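Local structure of Non-structural protein 2 (Human rotavirus C, 2GU0) at residues V226-S229 and Q230-S233; G276-F279 and E280-K283; I289-K293 and T294-A298. The protein probably takes part in replication and packaging of the viral genome, binding single-stranded RNA and hydrolysing nucleoside triphosphates as a homooctamer. One frame throughout, in Å; residues are numbered along the deposited sequence.

Contact 1 (V226-S229 and Q230-S233)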
ATOM      1  N   VAL A 226     -33.979 -22.183  15.263  1.00 32.81           N
ATOM      2  CA  VAL A 226     -34.424 -20.813  15.054  1.00 32.57           C
ATOM      3  C   VAL A 226     -34.698 -20.110  16.369  1.00 32.62           C
ATOM      4  O   VAL A 226     -34.904 -20.760  17.391  1.00 32.98           O
ATOM      5  CB  VAL A 226     -35.691 -20.777  14.181  1.00 33.90           C
ATOM      6  CG1 VAL A 226     -35.397 -21.414  12.838  1.00 33.72           C
ATOM      7  CG2 VAL A 226     -36.835 -21.519  14.863  1.00 34.95           C
ATOM      8  N   LEU A 227     -34.685 -18.781  16.349  1.00 32.28           N
ATOM      9  CA  LEU A 227     -34.938 -18.009  17.561  1.00 33.50           C
ATOM     10  C   LEU A 227     -36.397 -18.137  17.970  1.00 36.02           C
ATOM     11  O   LEU A 227     -37.283 -18.139  17.111  1.00 34.51           O
ATOM     12  CB  LEU A 227     -34.610 -16.526  17.341  1.00 31.65           C
ATOM     13  CG  LEU A 227     -33.247 -15.934  17.732  1.00 27.80           C
ATOM     14  CD1 LEU A 227     -32.346 -17.007  18.287  1.00 26.39           C
ATOM     15  CD2 LEU A 227     -32.626 -15.258  16.524  1.00 26.40           C
ATOM     16  N   HIS A 228     -36.647 -18.244  19.276  1.00 38.34           N
ATOM     17  CA  HIS A 228     -38.018 -18.357  19.769  1.00 39.99           C
ATOM     18  C   HIS A 228     -38.850 -17.215  19.186  1.00 42.05           C
ATOM     19  O   HIS A 228     -40.025 -17.388  18.850  1.00 43.55           O
ATOM     20  CB  HIS A 228     -38.055 -18.298  21.299  1.00 39.33           C
ATOM     21  CG  HIS A 228     -37.478 -19.508  21.973  1.00 37.12           C
ATOM     22  ND1 HIS A 228     -37.839 -20.794  21.632  1.00 34.65           N
ATOM     23  CD2 HIS A 228     -36.594 -19.626  22.992  1.00 35.78           C
ATOM     24  CE1 HIS A 228     -37.205 -21.650  22.414  1.00 34.93           C
ATOM     25  NE2 HIS A 228     -36.444 -20.967  23.247  1.00 34.53           N
ATOM     26  N   SER A 229     -38.222 -16.051  19.053  1.00 42.93           N
ATOM     27  CA  SER A 229     -38.883 -14.880  18.493  1.00 43.31           C
ATOM     28  C   SER A 229     -39.015 -15.024  16.982  1.00 43.24           C
ATOM     29  O   SER A 229     -39.011 -14.042  16.258  1.00 43.05           O
ATOM     30  CB  SER A 229     -38.073 -13.621  18.806  1.00 44.51           C
ATOM     31  OG  SER A 229     -36.835 -13.626  18.113  1.00 44.40           O
ATOM     32  N   GLN A 230     -39.119 -16.253  16.503  1.00 45.10           N
ATOM     33  CA  GLN A 230     -39.247 -16.504  15.069  1.00 46.64           C
ATOM     34  C   GLN A 230     -40.080 -17.743  14.863  1.00 46.87           C
ATOM     35  O   GLN A 230     -40.570 -18.000  13.772  1.00 47.32           O
ATOM     36  CB  GLN A 230     -37.878 -16.743  14.435  1.00 47.19           C
ATOM     37  CG  GLN A 230     -36.923 -15.577  14.512  1.00 46.75           C
ATOM     38  CD  GLN A 230     -37.406 -14.395  13.717  1.00 47.41           C
ATOM     39  OE1 GLN A 230     -37.771 -14.527  12.537  1.00 47.71           O
ATOM     40  NE2 GLN A 230     -37.406 -13.225  14.347  1.00 45.12           N
ATOM     41  N   LEU A 231     -40.213 -18.519  15.927  1.00 47.72           N
ATOM     42  CA  LEU A 231     -40.973 -19.754  15.892  1.00 48.79           C
ATOM     43  C   LEU A 231     -42.314 -19.581  15.162  1.00 49.74           C
ATOM     44  O   LEU A 231     -42.688 -20.431  14.357  1.00 49.80           O
ATOM     45  CB  LEU A 231     -41.168 -20.262  17.327  1.00 46.50           C
ATOM     46  CG  LEU A 231     -41.482 -21.744  17.528  1.00 45.56           C
ATOM     47  CD1 LEU A 231     -40.643 -22.604  16.595  1.00 45.66           C
ATOM     48  CD2 LEU A 231     -41.218 -22.107  18.973  1.00 44.12           C
ATOM     49  N   MET A 232     -43.023 -18.483  15.429  1.00 51.39           N
ATOM     50  CA  MET A 232     -44.300 -18.222  14.760  1.00 53.50           C
ATOM     51  C   MET A 232     -44.121 -18.214  13.243  1.00 54.24           C
ATOM     52  O   MET A 232     -44.673 -19.056  12.539  1.00 54.90           O
ATOM     53  CB  MET A 232     -44.881 -16.875  15.199  1.00 54.70           C
ATOM     54  CG  MET A 232     -45.695 -16.924  16.482  1.00 58.22           C
ATOM     55  SD  MET A 232     -47.189 -17.933  16.348  1.00 60.39           S
ATOM     56  CE  MET A 232     -48.218 -16.804  15.436  1.00 61.10           C
ATOM     57  N   SER A 233     -43.346 -17.250  12.753  1.00 53.92           N
ATOM     58  CA  SER A 233     -43.062 -17.102  11.328  1.00 53.33           C
ATOM     59  C   SER A 233     -42.897 -18.420  10.592  1.00 53.04           C
ATOM     60  O   SER A 233     -43.584 -18.681   9.612  1.00 52.98           O
ATOM     61  CB  SER A 233     -41.801 -16.273  11.145  1.00 52.50           C
ATOM     62  OG  SER A 233     -41.940 -15.040  11.815  1.00 55.06           O
TER
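Leu231 and His228 meet edge-on: CD2 of Leu231 lies beside the imidazole, near the plane of the ring, 4.5 Å from His228 ND1. The other methyl of the same leucine, CD1, goes to Val226 and stops 4.3 Å from its CG2, a loose apolar touch. With its CG anti to the backbone N (chi1 -159°), Leu231 holds the fork of its side chain between valine and histidine. The far nitrogen of the ring, His228 NE2, is hydrogen-bonded to the carbonyl of Asn211, which helps to hold the turn of the imidazole. The segment carries the chain from strand 222-227, in the five-stranded antiparallel sheet of the C-terminal, HIT-like half, into helix 231-243, with Gln230 at the N-cap position. Leu231 N donates to His228 O at 3.1 Å and makes a weak second bond to Leu227 O at 3.2 Å. Gln230 turns its aliphatic part to the strand, CG lying 3.8 Å from Leu227 CB, and its chain then bends at chi2 (-65°), which turns the amide back toward Ser229. Ile216 lies against both Val226 and Leu231, while Ile307 of a second subunit packs on Leu231 and Met232.

Contact 2 (G276-F279 and E280-K283)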
ATOM      1  N   GLY A 276     -56.204 -30.725  10.322  1.00 75.10           N
ATOM      2  CA  GLY A 276     -57.239 -29.827   9.846  1.00 74.13           C
ATOM      3  C   GLY A 276     -57.497 -28.601  10.708  1.00 73.63           C
ATOM      4  O   GLY A 276     -58.279 -27.741  10.311  1.00 73.59           O
ATOM      5  N   THR A 277     -56.854 -28.500  11.871  1.00 72.73           N
ATOM      6  CA  THR A 277     -57.071 -27.351  12.755  1.00 73.00           C
ATOM      7  C   THR A 277     -56.542 -26.046  12.167  1.00 72.72           C
ATOM      8  O   THR A 277     -55.490 -26.025  11.530  1.00 73.00           O
ATOM      9  CB  THR A 277     -56.411 -27.553  14.148  1.00 73.06           C
ATOM     10  OG1 THR A 277     -56.965 -28.711  14.789  1.00 73.25           O
ATOM     11  CG2 THR A 277     -56.660 -26.337  15.032  1.00 71.90           C
ATOM     12  N   THR A 278     -57.273 -24.960  12.391  1.00 72.52           N
ATOM     13  CA  THR A 278     -56.879 -23.650  11.883  1.00 73.10           C
ATOM     14  C   THR A 278     -55.712 -23.083  12.676  1.00 73.64           C
ATOM     15  O   THR A 278     -55.650 -23.238  13.896  1.00 73.72           O
ATOM     16  CB  THR A 278     -58.035 -22.650  11.969  1.00 73.01           C
ATOM     17  OG1 THR A 278     -58.399 -22.457  13.342  1.00 72.17           O
ATOM     18  CG2 THR A 278     -59.231 -23.165  11.200  1.00 73.16           C
ATOM     19  N   PHE A 279     -54.793 -22.421  11.974  1.00 73.93           N
ATOM     20  CA  PHE A 279     -53.613 -21.820  12.599  1.00 74.14           C
ATOM     21  C   PHE A 279     -54.022 -21.029  13.845  1.00 74.24           C
ATOM     22  O   PHE A 279     -53.339 -21.061  14.869  1.00 74.94           O
ATOM     23  CB  PHE A 279     -52.905 -20.888  11.602  1.00 73.74           C
ATOM     24  CG  PHE A 279     -51.559 -20.382  12.076  1.00 73.39           C
ATOM     25  CD1 PHE A 279     -50.427 -21.187  11.988  1.00 72.00           C
ATOM     26  CD2 PHE A 279     -51.430 -19.099  12.611  1.00 72.98           C
ATOM     27  CE1 PHE A 279     -49.191 -20.723  12.425  1.00 71.56           C
ATOM     28  CE2 PHE A 279     -50.195 -18.627  13.052  1.00 71.61           C
ATOM     29  CZ  PHE A 279     -49.075 -19.439  12.958  1.00 72.17           C
ATOM     30  N   GLU A 280     -55.144 -20.323  13.745  1.00 73.55           N
ATOM     31  CA  GLU A 280     -55.658 -19.528  14.850  1.00 73.17           C
ATOM     32  C   GLU A 280     -55.789 -20.356  16.128  1.00 71.75           C
ATOM     33  O   GLU A 280     -55.699 -19.819  17.231  1.00 71.71           O
ATOM     34  CB  GLU A 280     -57.027 -18.950  14.474  1.00 75.07           C
ATOM     35  CG  GLU A 280     -57.774 -18.261  15.619  1.00 77.65           C
ATOM     36  CD  GLU A 280     -57.131 -16.955  16.050  1.00 79.09           C
ATOM     37  OE1 GLU A 280     -56.984 -16.062  15.189  1.00 79.68           O
ATOM     38  OE2 GLU A 280     -56.780 -16.820  17.244  1.00 80.01           O
ATOM     39  N   VAL A 281     -55.989 -21.663  15.974  1.00 70.03           N
ATOM     40  CA  VAL A 281     -56.164 -22.559  17.120  1.00 68.03           C
ATOM     41  C   VAL A 281     -54.925 -23.357  17.505  1.00 65.61           C
ATOM     42  O   VAL A 281     -54.731 -23.681  18.676  1.00 64.67           O
ATOM     43  CB  VAL A 281     -57.303 -23.579  16.863  1.00 68.89           C
ATOM     44  CG1 VAL A 281     -57.558 -24.401  18.118  1.00 67.10           C
ATOM     45  CG2 VAL A 281     -58.570 -22.854  16.421  1.00 69.61           C
ATOM     46  N   ALA A 282     -54.096 -23.679  16.520  1.00 63.58           N
ATOM     47  CA  ALA A 282     -52.895 -24.467  16.768  1.00 61.95           C
ATOM     48  C   ALA A 282     -51.667 -23.636  17.141  1.00 60.10           C
ATOM     49  O   ALA A 282     -50.784 -24.115  17.853  1.00 58.33           O
ATOM     50  CB  ALA A 282     -52.592 -25.337  15.548  1.00 62.58           C
ATOM     51  N   LYS A 283     -51.622 -22.394  16.663  1.00 59.06           N
ATOM     52  CA  LYS A 283     -50.500 -21.502  16.937  1.00 57.76           C
ATOM     53  C   LYS A 283     -50.278 -21.387  18.436  1.00 57.89           C
ATOM     54  O   LYS A 283     -49.257 -20.890  18.881  1.00 59.13           O
ATOM     55  CB  LYS A 283     -50.766 -20.107  16.376  1.00 55.88           C
ATOM     56  CG  LYS A 283     -51.774 -19.321  17.186  1.00 56.32           C
ATOM     57  CD  LYS A 283     -51.678 -17.817  16.934  1.00 56.44           C
ATOM     58  CE  LYS A 283     -52.205 -17.426  15.569  1.00 56.80           C
ATOM     59  NZ  LYS A 283     -52.010 -15.975  15.326  1.00 57.15           N
TER
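Phe279 and Lys283 cross at about a right angle, the lysine starting over one face of the phenyl ring with CB and passing out beyond its side. Lys283 CB makes a CH-pi contact, 3.9 Å from the centroid of the Phe279 ring and 19° off its normal, displaced toward the rim. Farther along the chain, Lys283 CE comes down past the CD2-CE2 side of the ring, 3.4 Å from Phe279 CE2. The bend at chi3 (72°) folds the lysine back in this way, so that its aliphatic length, more than its ammonium group, makes the contact. Just ahead of the helix, the methyl CG2 of Thr277 packs against Val281, 3.4 Å from its CB, the two side chains again at roughly a right angle.

The backbone sets these positions. Thr278 O accepts twice: from Val281 N at 2.6 Å and from Ala282 N at 3.1 Å. Lys283 N donates to Phe279 O at 2.8 Å, which places the lysine one helical turn on from the ring it meets. Outside the turn, Phe279 leans on helix 231-243 through Met232, Ala235, Glu236 and Asp239, and Ala282 rests on Cys269 and Gln272 of helix 264-275.

The chain enters from a Schellman motif that ends helix 264-275, with Gly276 at positive phi as its C-prime residue. Thr278 then takes the N-cap position of helix 279-282, making this a tight helix-to-helix connection at the surface of the C-terminal half.

Contact 3 (I289-K293 and T294-A298)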
ATOM      1  N   ILE A 289     -46.714 -25.734  25.247  1.00 63.22           N
ATOM      2  CA  ILE A 289     -46.277 -27.088  25.589  1.00 62.36           C
ATOM      3  C   ILE A 289     -44.854 -27.117  26.150  1.00 63.47           C
ATOM      4  O   ILE A 289     -43.952 -26.488  25.601  1.00 64.59           O
ATOM      5  CB  ILE A 289     -46.356 -28.028  24.385  1.00 60.36           C
ATOM      6  CG1 ILE A 289     -47.819 -28.279  24.037  1.00 59.58           C
ATOM      7  CG2 ILE A 289     -45.652 -29.339  24.702  1.00 59.65           C
ATOM      8  CD1 ILE A 289     -48.027 -29.360  23.006  1.00 60.34           C
ATOM      9  N   LYS A 290     -44.667 -27.855  27.244  1.00 64.00           N
ATOM     10  CA  LYS A 290     -43.369 -27.971  27.918  1.00 64.33           C
ATOM     11  C   LYS A 290     -42.545 -29.147  27.398  1.00 63.24           C
ATOM     12  O   LYS A 290     -43.095 -30.122  26.883  1.00 63.27           O
ATOM     13  CB  LYS A 290     -43.580 -28.158  29.424  1.00 66.02           C
ATOM     14  CG  LYS A 290     -44.712 -27.322  30.000  1.00 69.53           C
ATOM     15  CD  LYS A 290     -45.113 -27.782  31.395  1.00 71.04           C
ATOM     16  CE  LYS A 290     -46.406 -27.097  31.846  1.00 72.55           C
ATOM     17  NZ  LYS A 290     -46.910 -27.625  33.156  1.00 73.47           N
ATOM     18  N   PRO A 291     -41.210 -29.069  27.520  1.00 62.16           N
ATOM     19  CA  PRO A 291     -40.359 -30.165  27.050  1.00 61.31           C
ATOM     20  C   PRO A 291     -40.513 -31.299  28.042  1.00 60.70           C
ATOM     21  O   PRO A 291     -41.102 -31.114  29.100  1.00 60.54           O
ATOM     22  CB  PRO A 291     -38.955 -29.568  27.105  1.00 61.00           C
ATOM     23  CG  PRO A 291     -39.191 -28.091  27.026  1.00 61.60           C
ATOM     24  CD  PRO A 291     -40.390 -27.911  27.906  1.00 61.77           C
ATOM     25  N   SER A 292     -39.993 -32.472  27.718  1.00 60.73           N
ATOM     26  CA  SER A 292     -40.099 -33.575  28.656  1.00 60.59           C
ATOM     27  C   SER A 292     -39.263 -33.209  29.880  1.00 61.68           C
ATOM     28  O   SER A 292     -38.472 -32.265  29.844  1.00 61.90           O
ATOM     29  CB  SER A 292     -39.555 -34.854  28.033  1.00 59.49           C
ATOM     30  OG  SER A 292     -38.167 -34.736  27.802  1.00 59.47           O
ATOM     31  N   LYS A 293     -39.443 -33.947  30.969  1.00 62.25           N
ATOM     32  CA  LYS A 293     -38.665 -33.688  32.168  1.00 62.15           C
ATOM     33  C   LYS A 293     -37.377 -34.489  32.066  1.00 61.08           C
ATOM     34  O   LYS A 293     -36.374 -34.139  32.687  1.00 60.80           O
ATOM     35  CB  LYS A 293     -39.451 -34.068  33.427  1.00 64.32           C
ATOM     36  CG  LYS A 293     -40.662 -33.173  33.665  1.00 67.66           C
ATOM     37  CD  LYS A 293     -41.383 -33.494  34.966  1.00 69.63           C
ATOM     38  CE  LYS A 293     -42.638 -32.640  35.109  1.00 70.64           C
ATOM     39  NZ  LYS A 293     -43.322 -32.865  36.409  1.00 72.67           N
ATOM     40  N   THR A 294     -37.404 -35.558  31.272  1.00 59.64           N
ATOM     41  CA  THR A 294     -36.213 -36.380  31.071  1.00 58.90           C
ATOM     42  C   THR A 294     -35.171 -35.488  30.432  1.00 56.88           C
ATOM     43  O   THR A 294     -33.973 -35.654  30.643  1.00 56.54           O
ATOM     44  CB  THR A 294     -36.471 -37.548  30.114  1.00 59.69           C
ATOM     45  OG1 THR A 294     -37.464 -38.411  30.675  1.00 61.79           O
ATOM     46  CG2 THR A 294     -35.189 -38.332  29.880  1.00 59.42           C
ATOM     47  N   VAL A 295     -35.652 -34.537  29.641  1.00 55.00           N
ATOM     48  CA  VAL A 295     -34.785 -33.590  28.965  1.00 54.31           C
ATOM     49  C   VAL A 295     -34.334 -32.462  29.899  1.00 53.59           C
ATOM     50  O   VAL A 295     -33.159 -32.087  29.897  1.00 52.38           O
ATOM     51  CB  VAL A 295     -35.489 -33.017  27.720  1.00 53.63           C
ATOM     52  CG1 VAL A 295     -34.695 -31.860  27.142  1.00 51.40           C
ATOM     53  CG2 VAL A 295     -35.633 -34.119  26.688  1.00 53.05           C
ATOM     54  N   ARG A 296     -35.256 -31.925  30.695  1.00 52.50           N
ATOM     55  CA  ARG A 296     -34.896 -30.864  31.631  1.00 52.53           C
ATOM     56  C   ARG A 296     -33.823 -31.394  32.575  1.00 52.21           C
ATOM     57  O   ARG A 296     -32.772 -30.772  32.756  1.00 51.16           O
ATOM     58  CB  ARG A 296     -36.100 -30.429  32.457  1.00 53.72           C
ATOM     59  CG  ARG A 296     -37.156 -29.660  31.711  1.00 55.99           C
ATOM     60  CD  ARG A 296     -38.365 -29.522  32.603  1.00 60.19           C
ATOM     61  NE  ARG A 296     -39.445 -28.768  31.981  1.00 66.51           N
ATOM     62  CZ  ARG A 296     -40.674 -28.684  32.483  1.00 68.86           C
ATOM     63  NH1 ARG A 296     -40.971 -29.316  33.613  1.00 69.91           N
ATOM     64  NH2 ARG A 296     -41.603 -27.961  31.863  1.00 69.49           N
ATOM     65  N   THR A 297     -34.103 -32.548  33.177  1.00 51.84           N
ATOM     66  CA  THR A 297     -33.177 -33.196  34.106  1.00 50.95           C
ATOM     67  C   THR A 297     -31.835 -33.400  33.419  1.00 50.25           C
ATOM     68  O   THR A 297     -30.778 -33.190  34.015  1.00 49.30           O
ATOM     69  CB  THR A 297     -33.719 -34.586  34.577  1.00 51.23           C
ATOM     70  OG1 THR A 297     -34.813 -34.398  35.483  1.00 49.77           O
ATOM     71  CG2 THR A 297     -32.624 -35.401  35.265  1.00 49.27           C
ATOM     72  N   ALA A 298     -31.895 -33.812  32.159  1.00 49.93           N
ATOM     73  CA  ALA A 298     -30.692 -34.051  31.388  1.00 49.86           C
ATOM     74  C   ALA A 298     -29.930 -32.748  31.145  1.00 49.92           C
ATOM     75  O   ALA A 298     -28.698 -32.747  31.153  1.00 51.12           O
ATOM     76  CB  ALA A 298     -31.043 -34.722  30.067  1.00 48.26           C
TER
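Helix 293-307, the last of the chain, starts here with Ser292 as its N-cap, and the side chain of Ser292 meets the first turn directly. Ser292 OG accepts from Val295 N at 3.1 Å, a capping bond with an N-H...O angle of 138°, although the exact place of the hydroxyl is uncertain. As modelled, chi1 of 66° turns OG toward the first turn. Ser292 O takes a weak bond from Arg296 N. Farther into this first turn of alpha-helix, Thr297 N donates to Lys293 O at 2.8 Å, nearly straight at 167°, and Thr297 OG1 adds a weak bond to the same oxygen.

Arg296 points back along the incoming loop, its chain extended from CG to NE. One face of its guanidinium looks on Pro291 O, 3.9 Å above the plane and toward the rim. NH2 crosses the aliphatic stem of Lys290 at a slant, 3.5 Å from its CD, and NH1 comes within 3.9 Å of Lys293 CG. Both lysine ammonium groups stay at least 5 Å from the guanidinium nitrogens nearest them. Arg207 of helix 196-209 touches Pro291, Val295 and Arg296, and Arg296 packs on its own counterpart in a second subunit.

How the contacts relate
All three contacts are local turns at the start of a helix in the C-terminal half, and their burial falls along the chain. Contact 1, within the predicted RNA-binding region, is partly buried against the five-stranded sheet, and its side-chain touches are mostly apolar or at the edge of a histidine ring; contacts 2 and 3 lie on the surface. Contacts 1 and 2 meet directly: Met232 CE packs 3.6 Å from Phe279 CE2, joining helix 231-243 to the short helix 279-282. Contact 3 touches neither, its nearest atoms about 8 Å from each. A lysine's aliphatic chain meets a ring in contact 2, whereas contact 3 gathers basic side chains. Contacts 1 and 3 also reach a second subunit; contact 2 does not.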